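Rhino (PDB 5XYV) binds Deadlock through its dimeric chromo shadow domain, an interaction that probably helps to specify germline piRNA clusters in Drosophila. Local coordinates at residues L18-M23 against I56-S61; F28-W33 against I39-I44; N45-K48 against Q54-K57. All coordinates share one frame; numbering follows the deposited sequence.

Contact 1 of 3, residues L18-M23 against I56-S61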
ATOM      1  N   LEU B  18     -12.658  -3.286  -2.855  1.00 31.37           N
ATOM      2  CA  LEU B  18     -13.040  -2.334  -3.897  1.00 33.21           C
ATOM      3  C   LEU B  18     -12.304  -1.012  -3.832  1.00 30.40           C
ATOM      4  O   LEU B  18     -12.110  -0.356  -4.852  1.00 32.67           O
ATOM      5  CB  LEU B  18     -14.539  -2.044  -3.839  1.00 31.01           C
ATOM      6  CG  LEU B  18     -15.449  -3.259  -3.790  1.00 33.47           C
ATOM      7  CD1 LEU B  18     -16.923  -2.857  -3.707  1.00 31.66           C
ATOM      8  CD2 LEU B  18     -15.164  -4.161  -4.997  1.00 35.71           C
ATOM      9  N   HIS B  19     -11.887  -0.617  -2.637  1.00 30.03           N
ATOM     10  CA  HIS B  19     -11.537   0.773  -2.435  1.00 32.46           C
ATOM     11  C   HIS B  19     -11.018   0.983  -1.002  1.00 31.09           C
ATOM     12  O   HIS B  19     -11.191   0.097  -0.155  1.00 34.39           O
ATOM     13  CB  HIS B  19     -12.787   1.622  -2.757  1.00 41.22           C
ATOM     14  CG  HIS B  19     -12.670   3.058  -2.402  1.00 36.88           C
ATOM     15  ND1 HIS B  19     -11.667   3.871  -2.898  1.00 43.44           N
ATOM     16  CD2 HIS B  19     -13.426   3.842  -1.604  1.00 41.29           C
ATOM     17  CE1 HIS B  19     -11.813   5.086  -2.411  1.00 47.99           C
ATOM     18  NE2 HIS B  19     -12.874   5.097  -1.616  1.00 44.85           N
ATOM     19  N   CYS B  20     -10.350   2.107  -0.726  1.00 26.85           N
ATOM     20  CA  CYS B  20      -9.975   2.408   0.656  1.00 30.96           C
ATOM     21  C   CYS B  20     -10.020   3.902   0.950  1.00 30.20           C
ATOM     22  O   CYS B  20     -10.076   4.725   0.057  1.00 31.95           O
ATOM     23  CB  CYS B  20      -8.579   1.870   1.004  1.00 26.49           C
ATOM     24  SG  CYS B  20      -7.213   2.688   0.168  1.00 44.71           S
ATOM     25  N   TYR B  21      -9.991   4.243   2.228  1.00 30.50           N
ATOM     26  CA  TYR B  21     -10.051   5.635   2.626  1.00 29.81           C
ATOM     27  C   TYR B  21      -9.236   5.833   3.889  1.00 27.74           C
ATOM     28  O   TYR B  21      -9.352   5.084   4.850  1.00 30.18           O
ATOM     29  CB  TYR B  21     -11.506   6.074   2.817  1.00 35.17           C
ATOM     30  CG  TYR B  21     -11.666   7.514   3.223  1.00 37.81           C
ATOM     31  CD1 TYR B  21     -11.257   8.541   2.381  1.00 30.36           C
ATOM     32  CD2 TYR B  21     -12.255   7.850   4.441  1.00 31.68           C
ATOM     33  CE1 TYR B  21     -11.424   9.855   2.738  1.00 36.12           C
ATOM     34  CE2 TYR B  21     -12.426   9.162   4.803  1.00 34.63           C
ATOM     35  CZ  TYR B  21     -12.005  10.164   3.951  1.00 36.12           C
ATOM     36  OH  TYR B  21     -12.169  11.479   4.317  1.00 37.40           O
ATOM     37  N   GLN B  22      -8.373   6.830   3.867  1.00 32.91           N
ATOM     38  CA  GLN B  22      -7.462   7.043   4.961  1.00 35.54           C
ATOM     39  C   GLN B  22      -8.013   8.197   5.783  1.00 34.13           C
ATOM     40  O   GLN B  22      -8.534   9.154   5.217  1.00 38.68           O
ATOM     41  CB  GLN B  22      -6.067   7.322   4.413  1.00 34.22           C
ATOM     42  CG  GLN B  22      -4.946   7.350   5.418  1.00 40.38           C
ATOM     43  CD  GLN B  22      -3.593   7.244   4.729  1.00 45.37           C
ATOM     44  OE1 GLN B  22      -3.333   7.951   3.763  1.00 50.90           O
ATOM     45  NE2 GLN B  22      -2.731   6.361   5.222  1.00 40.65           N
ATOM     46  N   MET B  23      -7.925   8.079   7.104  1.00 36.13           N
ATOM     47  CA  MET B  23      -8.384   9.095   8.045  1.00 40.98           C
ATOM     48  C   MET B  23      -7.353   9.231   9.137  1.00 41.70           C
ATOM     49  O   MET B  23      -7.360   8.450  10.089  1.00 40.74           O
ATOM     50  CB  MET B  23      -9.733   8.715   8.646  1.00 32.95           C
ATOM     51  CG  MET B  23     -10.846   8.790   7.667  1.00 32.64           C
ATOM     52  SD  MET B  23     -12.375   8.115   8.300  1.00 33.15           S
ATOM     53  CE  MET B  23     -12.709   9.304   9.589  1.00 36.26           C
ATOM     54  N   ILE B  56      -2.149  -6.998   0.171  1.00 28.41           N
ATOM     55  CA  ILE B  56      -0.923  -6.622  -0.511  1.00 26.52           C
ATOM     56  C   ILE B  56      -1.152  -6.544  -2.023  1.00 31.85           C
ATOM     57  O   ILE B  56      -0.654  -5.626  -2.688  1.00 27.04           O
ATOM     58  CB  ILE B  56       0.213  -7.613  -0.189  1.00 27.45           C
ATOM     59  CG1 ILE B  56       0.663  -7.442   1.259  1.00 22.06           C
ATOM     60  CG2 ILE B  56       1.395  -7.431  -1.119  1.00 22.66           C
ATOM     61  CD1 ILE B  56       1.604  -8.525   1.729  1.00 25.04           C
ATOM     62  N   LYS B  57      -1.933  -7.474  -2.564  1.00 33.81           N
ATOM     63  CA  LYS B  57      -2.194  -7.451  -3.999  1.00 33.22           C
ATOM     64  C   LYS B  57      -3.044  -6.251  -4.385  1.00 29.93           C
ATOM     65  O   LYS B  57      -2.879  -5.700  -5.465  1.00 27.20           O
ATOM     66  CB  LYS B  57      -2.857  -8.753  -4.469  1.00 34.17           C
ATOM     67  CG  LYS B  57      -2.276  -9.257  -5.795  1.00 44.07           C
ATOM     68  CD  LYS B  57      -3.116 -10.354  -6.457  1.00 48.98           C
ATOM     69  CE  LYS B  57      -3.465 -11.482  -5.485  1.00 53.16           C
ATOM     70  NZ  LYS B  57      -2.262 -12.209  -4.967  1.00 46.78           N
ATOM     71  N   TYR B  58      -3.951  -5.849  -3.501  1.00 29.88           N
ATOM     72  CA  TYR B  58      -4.739  -4.643  -3.731  1.00 30.32           C
ATOM     73  C   TYR B  58      -3.848  -3.416  -3.781  1.00 24.88           C
ATOM     74  O   TYR B  58      -4.027  -2.563  -4.636  1.00 28.92           O
ATOM     75  CB  TYR B  58      -5.815  -4.453  -2.653  1.00 29.73           C
ATOM     76  CG  TYR B  58      -6.448  -3.074  -2.720  1.00 24.95           C
ATOM     77  CD1 TYR B  58      -7.423  -2.784  -3.658  1.00 27.69           C
ATOM     78  CD2 TYR B  58      -6.054  -2.061  -1.854  1.00 26.64           C
ATOM     79  CE1 TYR B  58      -7.987  -1.523  -3.742  1.00 32.49           C
ATOM     80  CE2 TYR B  58      -6.604  -0.802  -1.930  1.00 29.78           C
ATOM     81  CZ  TYR B  58      -7.579  -0.539  -2.871  1.00 34.57           C
ATOM     82  OH  TYR B  58      -8.143   0.714  -2.940  1.00 33.58           O
ATOM     83  N   PHE B  59      -2.917  -3.311  -2.843  1.00 24.06           N
ATOM     84  CA  PHE B  59      -1.984  -2.188  -2.857  1.00 30.39           C
ATOM     85  C   PHE B  59      -1.107  -2.196  -4.123  1.00 31.53           C
ATOM     86  O   PHE B  59      -0.817  -1.143  -4.678  1.00 27.75           O
ATOM     87  CB  PHE B  59      -1.106  -2.187  -1.606  1.00 24.97           C
ATOM     88  CG  PHE B  59      -1.800  -1.663  -0.393  1.00 30.11           C
ATOM     89  CD1 PHE B  59      -2.341  -0.377  -0.392  1.00 33.20           C
ATOM     90  CD2 PHE B  59      -1.899  -2.435   0.758  1.00 30.26           C
ATOM     91  CE1 PHE B  59      -2.994   0.124   0.730  1.00 36.31           C
ATOM     92  CE2 PHE B  59      -2.541  -1.940   1.900  1.00 32.40           C
ATOM     93  CZ  PHE B  59      -3.090  -0.658   1.882  1.00 34.10           C
ATOM     94  N   GLU B  60      -0.707  -3.383  -4.577  1.00 30.82           N
ATOM     95  CA  GLU B  60       0.083  -3.512  -5.802  1.00 36.97           C
ATOM     96  C   GLU B  60      -0.676  -2.984  -7.018  1.00 37.92           C
ATOM     97  O   GLU B  60      -0.066  -2.478  -7.949  1.00 36.54           O
ATOM     98  CB  GLU B  60       0.492  -4.974  -6.048  1.00 35.51           C
ATOM     99  CG  GLU B  60       1.654  -5.480  -5.216  1.00 30.97           C
ATOM    100  CD  GLU B  60       1.977  -6.951  -5.506  1.00 43.16           C
ATOM    101  OE1 GLU B  60       2.466  -7.247  -6.624  1.00 45.09           O
ATOM    102  OE2 GLU B  60       1.742  -7.816  -4.623  1.00 37.62           O
ATOM    103  N   SER B  61      -2.004  -3.099  -7.003  1.00 40.30           N
ATOM    104  CA  SER B  61      -2.827  -2.709  -8.150  1.00 37.62           C
ATOM    105  C   SER B  61      -2.939  -1.187  -8.260  1.00 42.75           C
ATOM    106  O   SER B  61      -3.252  -0.651  -9.326  1.00 40.27           O
ATOM    107  CB  SER B  61      -4.232  -3.316  -8.048  1.00 35.11           C
ATOM    108  OG  SER B  61      -4.985  -2.704  -7.008  1.00 34.22           O
TER
HETATM  109  O   HOH W   1      -9.402   1.276  -5.520  1.00 40.45           O

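Contact 2 of 3, residues F28-W33 against I39-I44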
ATOM      1  N   PHE B  28      -9.334   2.474   6.313  1.00 29.47           N
ATOM      2  CA  PHE B  28     -10.481   1.596   6.158  1.00 25.90           C
ATOM      3  C   PHE B  28     -10.513   1.048   4.751  1.00 26.28           C
ATOM      4  O   PHE B  28     -10.144   1.748   3.799  1.00 25.57           O
ATOM      5  CB  PHE B  28     -11.772   2.337   6.477  1.00 20.91           C
ATOM      6  CG  PHE B  28     -11.958   2.583   7.922  1.00 24.03           C
ATOM      7  CD1 PHE B  28     -12.611   1.650   8.706  1.00 23.23           C
ATOM      8  CD2 PHE B  28     -11.486   3.749   8.510  1.00 26.39           C
ATOM      9  CE1 PHE B  28     -12.785   1.868  10.055  1.00 24.80           C
ATOM     10  CE2 PHE B  28     -11.653   3.971   9.864  1.00 24.49           C
ATOM     11  CZ  PHE B  28     -12.298   3.029  10.633  1.00 23.27           C
ATOM     12  N   MET B  29     -10.931  -0.209   4.642  1.00 21.64           N
ATOM     13  CA  MET B  29     -11.087  -0.872   3.373  1.00 22.21           C
ATOM     14  C   MET B  29     -12.557  -1.123   3.135  1.00 22.00           C
ATOM     15  O   MET B  29     -13.287  -1.468   4.066  1.00 21.99           O
ATOM     16  CB  MET B  29     -10.303  -2.188   3.353  1.00 28.66           C
ATOM     17  CG  MET B  29      -9.036  -2.167   4.182  1.00 26.55           C
ATOM     18  SD  MET B  29      -7.693  -1.349   3.304  1.00 34.26           S
ATOM     19  CE  MET B  29      -7.510  -2.468   1.905  1.00 26.80           C
ATOM     20  N   PHE B  30     -12.980  -0.945   1.890  1.00 21.73           N
ATOM     21  CA  PHE B  30     -14.352  -1.188   1.489  1.00 21.66           C
ATOM     22  C   PHE B  30     -14.390  -2.481   0.714  1.00 25.21           C
ATOM     23  O   PHE B  30     -13.752  -2.620  -0.338  1.00 26.46           O
ATOM     24  CB  PHE B  30     -14.881   0.017   0.715  1.00 27.16           C
ATOM     25  CG  PHE B  30     -14.784   1.283   1.518  1.00 32.92           C
ATOM     26  CD1 PHE B  30     -13.735   2.173   1.335  1.00 33.06           C
ATOM     27  CD2 PHE B  30     -15.688   1.529   2.540  1.00 28.16           C
ATOM     28  CE1 PHE B  30     -13.632   3.305   2.124  1.00 32.41           C
ATOM     29  CE2 PHE B  30     -15.583   2.660   3.314  1.00 26.49           C
ATOM     30  CZ  PHE B  30     -14.558   3.545   3.104  1.00 28.51           C
ATOM     31  N   VAL B  31     -15.108  -3.453   1.267  1.00 21.68           N
ATOM     32  CA  VAL B  31     -14.962  -4.830   0.824  1.00 25.63           C
ATOM     33  C   VAL B  31     -16.291  -5.510   0.589  1.00 25.78           C
ATOM     34  O   VAL B  31     -17.332  -5.086   1.090  1.00 23.82           O
ATOM     35  CB  VAL B  31     -14.162  -5.715   1.854  1.00 29.15           C
ATOM     36  CG1 VAL B  31     -12.753  -5.178   2.078  1.00 21.43           C
ATOM     37  CG2 VAL B  31     -14.960  -5.892   3.180  1.00 22.28           C
ATOM     38  N   THR B  32     -16.223  -6.586  -0.180  1.00 25.02           N
ATOM     39  CA  THR B  32     -17.371  -7.460  -0.372  1.00 29.13           C
ATOM     40  C   THR B  32     -17.025  -8.858   0.144  1.00 29.50           C
ATOM     41  O   THR B  32     -15.847  -9.234   0.228  1.00 31.67           O
ATOM     42  CB  THR B  32     -17.805  -7.493  -1.839  1.00 25.62           C
ATOM     43  OG1 THR B  32     -16.733  -8.005  -2.633  1.00 34.10           O
ATOM     44  CG2 THR B  32     -18.127  -6.089  -2.305  1.00 30.68           C
ATOM     45  N   TRP B  33     -18.042  -9.618   0.515  1.00 32.13           N
ATOM     46  CA  TRP B  33     -17.815 -10.964   1.017  1.00 38.94           C
ATOM     47  C   TRP B  33     -18.412 -11.959   0.043  1.00 36.61           C
ATOM     48  O   TRP B  33     -19.357 -11.625  -0.669  1.00 32.29           O
ATOM     49  CB  TRP B  33     -18.431 -11.135   2.408  1.00 28.96           C
ATOM     50  CG  TRP B  33     -18.064 -10.040   3.330  1.00 30.21           C
ATOM     51  CD1 TRP B  33     -18.789  -8.922   3.608  1.00 28.69           C
ATOM     52  CD2 TRP B  33     -16.868  -9.950   4.109  1.00 31.99           C
ATOM     53  NE1 TRP B  33     -18.113  -8.136   4.511  1.00 27.34           N
ATOM     54  CE2 TRP B  33     -16.929  -8.749   4.838  1.00 28.93           C
ATOM     55  CE3 TRP B  33     -15.744 -10.771   4.257  1.00 30.64           C
ATOM     56  CZ2 TRP B  33     -15.906  -8.345   5.709  1.00 30.64           C
ATOM     57  CZ3 TRP B  33     -14.736 -10.372   5.107  1.00 26.67           C
ATOM     58  CH2 TRP B  33     -14.822  -9.173   5.828  1.00 30.35           C
ATOM     59  N   ILE B  39     -21.665  -4.067   0.777  1.00 36.21           N
ATOM     60  CA  ILE B  39     -20.328  -3.471   0.781  1.00 35.60           C
ATOM     61  C   ILE B  39     -20.026  -2.942   2.180  1.00 34.63           C
ATOM     62  O   ILE B  39     -20.769  -2.116   2.701  1.00 31.06           O
ATOM     63  CB  ILE B  39     -20.193  -2.313  -0.252  1.00 34.29           C
ATOM     64  CG1 ILE B  39     -20.642  -2.767  -1.643  1.00 38.23           C
ATOM     65  CG2 ILE B  39     -18.751  -1.749  -0.294  1.00 31.23           C
ATOM     66  CD1 ILE B  39     -20.451  -1.708  -2.714  1.00 35.44           C
ATOM     67  N   ASP B  40     -18.936  -3.407   2.789  1.00 28.96           N
ATOM     68  CA  ASP B  40     -18.645  -3.029   4.171  1.00 24.68           C
ATOM     69  C   ASP B  40     -17.361  -2.218   4.312  1.00 27.81           C
ATOM     70  O   ASP B  40     -16.383  -2.458   3.598  1.00 28.65           O
ATOM     71  CB  ASP B  40     -18.536  -4.274   5.049  1.00 26.73           C
ATOM     72  CG  ASP B  40     -19.836  -5.011   5.174  1.00 31.63           C
ATOM     73  OD1 ASP B  40     -19.804  -6.200   5.537  1.00 28.13           O
ATOM     74  OD2 ASP B  40     -20.889  -4.405   4.916  1.00 31.59           O
ATOM     75  N   ALA B  41     -17.360  -1.273   5.248  1.00 22.38           N
ATOM     76  CA  ALA B  41     -16.121  -0.641   5.658  1.00 22.69           C
ATOM     77  C   ALA B  41     -15.544  -1.480   6.787  1.00 26.07           C
ATOM     78  O   ALA B  41     -16.224  -1.759   7.782  1.00 27.84           O
ATOM     79  CB  ALA B  41     -16.332   0.780   6.104  1.00 24.16           C
ATOM     80  N   VAL B  42     -14.286  -1.861   6.627  1.00 21.86           N
ATOM     81  CA  VAL B  42     -13.588  -2.719   7.559  1.00 21.63           C
ATOM     82  C   VAL B  42     -12.270  -2.054   7.884  1.00 21.17           C
ATOM     83  O   VAL B  42     -11.545  -1.664   6.970  1.00 23.18           O
ATOM     84  CB  VAL B  42     -13.367  -4.104   6.940  1.00 30.62           C
ATOM     85  CG1 VAL B  42     -12.226  -4.839   7.628  1.00 33.48           C
ATOM     86  CG2 VAL B  42     -14.668  -4.896   6.967  1.00 27.91           C
ATOM     87  N   HIS B  43     -11.952  -1.893   9.162  1.00 21.41           N
ATOM     88  CA  HIS B  43     -10.653  -1.313   9.508  1.00 24.23           C
ATOM     89  C   HIS B  43      -9.558  -2.273   9.073  1.00 26.39           C
ATOM     90  O   HIS B  43      -9.768  -3.486   9.139  1.00 27.14           O
ATOM     91  CB  HIS B  43     -10.543  -1.014  11.000  1.00 28.14           C
ATOM     92  CG  HIS B  43      -9.335  -0.219  11.355  1.00 29.40           C
ATOM     93  ND1 HIS B  43      -8.104  -0.797  11.613  1.00 29.51           N
ATOM     94  CD2 HIS B  43      -9.141   1.116  11.459  1.00 28.45           C
ATOM     95  CE1 HIS B  43      -7.227   0.143  11.890  1.00 28.91           C
ATOM     96  NE2 HIS B  43      -7.829   1.322  11.795  1.00 25.87           N
ATOM     97  N   ILE B  44      -8.411  -1.747   8.614  1.00 26.69           N
ATOM     98  CA  ILE B  44      -7.398  -2.611   8.005  1.00 24.03           C
ATOM     99  C   ILE B  44      -6.886  -3.592   9.037  1.00 23.58           C
ATOM    100  O   ILE B  44      -6.486  -4.709   8.694  1.00 28.55           O
ATOM    101  CB  ILE B  44      -6.195  -1.818   7.387  1.00 24.59           C
ATOM    102  CG1 ILE B  44      -5.265  -2.772   6.629  1.00 27.98           C
ATOM    103  CG2 ILE B  44      -5.385  -1.065   8.443  1.00 20.98           C
ATOM    104  CD1 ILE B  44      -4.214  -2.086   5.849  1.00 31.45           C
TER

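Contact 3 of 3, residues N45-K48 against Q54-K57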
ATOM      1  N   ASN B  45      -6.904  -3.191  10.306  1.00 27.56           N
ATOM      2  CA  ASN B  45      -6.462  -4.088  11.369  1.00 28.10           C
ATOM      3  C   ASN B  45      -7.343  -5.325  11.488  1.00 29.20           C
ATOM      4  O   ASN B  45      -6.906  -6.351  11.996  1.00 26.01           O
ATOM      5  CB  ASN B  45      -6.414  -3.361  12.716  1.00 27.47           C
ATOM      6  CG  ASN B  45      -5.271  -2.357  12.804  1.00 32.45           C
ATOM      7  OD1 ASN B  45      -4.283  -2.457  12.083  1.00 29.16           O
ATOM      8  ND2 ASN B  45      -5.409  -1.384  13.695  1.00 30.38           N
ATOM      9  N   ASP B  46      -8.588  -5.223  11.034  1.00 28.06           N
ATOM     10  CA  ASP B  46      -9.520  -6.338  11.169  1.00 33.74           C
ATOM     11  C   ASP B  46      -9.295  -7.446  10.131  1.00 31.53           C
ATOM     12  O   ASP B  46      -9.810  -8.544  10.273  1.00 30.46           O
ATOM     13  CB  ASP B  46     -10.968  -5.837  11.075  1.00 32.78           C
ATOM     14  CG  ASP B  46     -11.393  -5.005  12.280  1.00 40.11           C
ATOM     15  OD1 ASP B  46     -10.779  -5.143  13.369  1.00 43.13           O
ATOM     16  OD2 ASP B  46     -12.361  -4.222  12.134  1.00 42.74           O
ATOM     17  N   ILE B  47      -8.533  -7.150   9.088  1.00 26.52           N
ATOM     18  CA  ILE B  47      -8.311  -8.107   8.003  1.00 27.31           C
ATOM     19  C   ILE B  47      -6.842  -8.410   7.701  1.00 30.93           C
ATOM     20  O   ILE B  47      -6.563  -9.297   6.914  1.00 28.84           O
ATOM     21  CB  ILE B  47      -8.989  -7.633   6.689  1.00 27.98           C
ATOM     22  CG1 ILE B  47      -8.689  -6.160   6.443  1.00 26.90           C
ATOM     23  CG2 ILE B  47     -10.477  -7.974   6.670  1.00 28.44           C
ATOM     24  CD1 ILE B  47      -9.209  -5.649   5.085  1.00 28.77           C
ATOM     25  N   LYS B  48      -5.927  -7.659   8.308  1.00 29.08           N
ATOM     26  CA  LYS B  48      -4.482  -7.860   8.154  1.00 34.51           C
ATOM     27  C   LYS B  48      -4.039  -9.312   8.195  1.00 31.27           C
ATOM     28  O   LYS B  48      -3.334  -9.779   7.298  1.00 34.80           O
ATOM     29  CB  LYS B  48      -3.725  -7.118   9.254  1.00 29.85           C
ATOM     30  CG  LYS B  48      -3.181  -5.813   8.833  1.00 34.23           C
ATOM     31  CD  LYS B  48      -2.599  -5.108  10.019  1.00 25.27           C
ATOM     32  CE  LYS B  48      -2.568  -3.651   9.707  1.00 27.68           C
ATOM     33  NZ  LYS B  48      -1.308  -3.000  10.156  1.00 37.04           N
ATOM     34  N   GLN B  54      -4.079 -10.829  -0.077  1.00 26.36           N
ATOM     35  CA  GLN B  54      -5.101 -10.141  -0.855  1.00 32.31           C
ATOM     36  C   GLN B  54      -4.991  -8.630  -0.671  1.00 31.40           C
ATOM     37  O   GLN B  54      -5.187  -7.870  -1.613  1.00 30.51           O
ATOM     38  CB  GLN B  54      -6.495 -10.640  -0.476  1.00 36.19           C
ATOM     39  CG  GLN B  54      -6.868 -11.920  -1.184  1.00 39.17           C
ATOM     40  CD  GLN B  54      -8.233 -12.426  -0.804  1.00 43.92           C
ATOM     41  OE1 GLN B  54      -9.250 -11.862  -1.209  1.00 43.31           O
ATOM     42  NE2 GLN B  54      -8.270 -13.523  -0.060  1.00 43.71           N
ATOM     43  N   ILE B  55      -4.666  -8.205   0.543  1.00 24.71           N
ATOM     44  CA  ILE B  55      -4.487  -6.793   0.846  1.00 26.88           C
ATOM     45  C   ILE B  55      -3.244  -6.234   0.145  1.00 27.80           C
ATOM     46  O   ILE B  55      -3.284  -5.138  -0.403  1.00 24.17           O
ATOM     47  CB  ILE B  55      -4.371  -6.560   2.379  1.00 27.93           C
ATOM     48  CG1 ILE B  55      -5.671  -6.984   3.063  1.00 26.30           C
ATOM     49  CG2 ILE B  55      -4.046  -5.095   2.697  1.00 24.49           C
ATOM     50  CD1 ILE B  55      -5.609  -7.010   4.566  1.00 25.39           C
ATOM     51  N   ILE B  56      -2.149  -6.998   0.171  1.00 28.41           N
ATOM     52  CA  ILE B  56      -0.923  -6.622  -0.511  1.00 26.52           C
ATOM     53  C   ILE B  56      -1.152  -6.544  -2.023  1.00 31.85           C
ATOM     54  O   ILE B  56      -0.654  -5.626  -2.688  1.00 27.04           O
ATOM     55  CB  ILE B  56       0.213  -7.613  -0.189  1.00 27.45           C
ATOM     56  CG1 ILE B  56       0.663  -7.442   1.259  1.00 22.06           C
ATOM     57  CG2 ILE B  56       1.395  -7.431  -1.119  1.00 22.66           C
ATOM     58  CD1 ILE B  56       1.604  -8.525   1.729  1.00 25.04           C
ATOM     59  N   LYS B  57      -1.933  -7.474  -2.564  1.00 33.81           N
ATOM     60  CA  LYS B  57      -2.194  -7.451  -3.999  1.00 33.22           C
ATOM     61  C   LYS B  57      -3.044  -6.251  -4.385  1.00 29.93           C
ATOM     62  O   LYS B  57      -2.879  -5.700  -5.465  1.00 27.20           O
ATOM     63  CB  LYS B  57      -2.857  -8.753  -4.469  1.00 34.17           C
ATOM     64  CG  LYS B  57      -2.276  -9.257  -5.795  1.00 44.07           C
ATOM     65  CD  LYS B  57      -3.116 -10.354  -6.457  1.00 48.98           C
ATOM     66  CE  LYS B  57      -3.465 -11.482  -5.485  1.00 53.16           C
ATOM     67  NZ  LYS B  57      -2.262 -12.209  -4.967  1.00 46.78           N
TER

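Contact 1 of 3, residues L18-M23 against I56-S61
Tyr58 reaches out from helix 52-61 to meet the backbone of His19 and the side chain of Cys20, and it contributes the largest share of the contact. With CG trans to the backbone N (chi1 168°), the phenol extends away from the helix and brings its hydroxyl to the strand. There Tyr58 OH lies 3.4 Å from His19 CA. It is equally near Cys20 N, but the angle is too poor for a hydrogen bond, so the phenol gains its polar link to the strand through a water. This water lies 2.9 Å from Tyr58 OH and donates to Leu18 O at 3.2 Å. Cys20 SG comes to the ring from the side, near its plane and 4.1 Å from Tyr58 CE2, in a sulfur-aromatic contact at the edge, not over a face. Replacing Tyr58 with an alanine would probably leave the water without its helix-side partner and the Cys20 sulfur without the ring edge beside it. Thr52 of a Deadlock chain also packs on His19, Cys20 and Tyr58. The strand carries a classic beta bulge at this point, where Leu18 and His19 together lie opposite the single residue Phe30 of strand 26-33. Strand 18-23 and helix 56-61 run almost perpendicular, their axes 10.4 Å apart, in the helix-against-sheet arrangement of the chromo shadow fold.

Contact 2 of 3, residues F28-W33 against I39-I44
Phe28 and His43 form a T-shaped pair at one end of the beta hairpin built from strands 26-33 and 39-43. Their planes stand at 90°, and the imidazole edge points to the phenyl face, with His43 CD2 3.8 Å from Phe28 CZ and displaced toward the rim. The trans chi1 of His43 (-170°) swings its ring to that position, while hydrogen bonds of NE2 with the Asp26 carboxylate and of ND1 with the backbone N-H of Asn45, which it accepts, hold its rotation. On the same face Ala41 CB nestles against the Phe30 ring, 3.4 Å from CE2, and a Deadlock chain packs over Phe28 and Phe30.

Two hydrogen-bonded pairs, Met29 with Val42 and Val31 with Asp40, join the strands; the Met29 N to Val42 O bond, at 2.8 Å, is practically straight. The opposite face carries Met29, Val31, Asp40 and Val42. Here the two valines cross at about a right angle, bringing Val31 CG2 to 3.9 Å from Val42 CG2, and both methyls also touch the indole of Trp33, from different directions. Val31 CG2 sits over one face near the rim, whereas Val42 CG2 lies at the edge, 3.9 Å from CZ2.

Asp40 fixes the other end of that indole. Its OD1 also receives Arg10 in a salt bridge and the backbone N-H of Gly7, so three donors share one carboxylate oxygen and tie the N-terminal segment to the hairpin. Trp33 NE1 donates to Asp40 OD1 at 2.8 Å, the oxygen lying close to the indole plane but the donor 37° above the carboxylate plane.

Contact 3 of 3, residues N45-K48 against Q54-K57
Ile55 CD1 lies over one face of the flat peptide group that links Ile47 to Lys48, 3.6 Å from Ile47 C and 3.4 Å from Ile47 O. No ring takes part here, and this amide is the planar surface on which the helix side chain rests. The same methyl also meets the side chain of Ile47, 3.7 Å from its CG1 and 3.9 Å from its CD1, so a single terminal methyl touches both backbone and branch. A chi1 of 46° places Ile47 CG1 between the backbone N and the carbonyl carbon, on the side where Ile55 arrives, and the two isoleucines meet at a slant. The contact thus closes the connection between the last strand of the chromo shadow domain's three-stranded sheet and the helix that follows it. Ile55 also packs on Ile17 of strand 14-23 and on Ile56 of the second subunit, which places it where the hydrophobic core runs into the dimer interface. Lys48 brings its backbone N to 3.8 Å from Ile55 CD1, while its NZ forms a salt bridge with Glu60 of the second subunit.

The three contacts lie close together, with centres 9 to 10 Å apart in one small domain. Contact 2 is nested within the chain loop that contact 1 closes, and contact 3 follows contact 2 in series, ending on the same helix 52-61 as contact 1. Contacts 1 and 2 meet in the sheet, where strand 14-23 pairs with strand 26-33. Contact 3 joins contact 2 through Ile47, which packs on Met29 and Val42. The helix is therefore fastened to the sheet by both strand 14-23 and the loop 45-48. All three contacts reach the second subunit, contact 2 through Ile44 alone, and contacts 1 and 2 also touch Deadlock, so one core connects dimerization with partner binding.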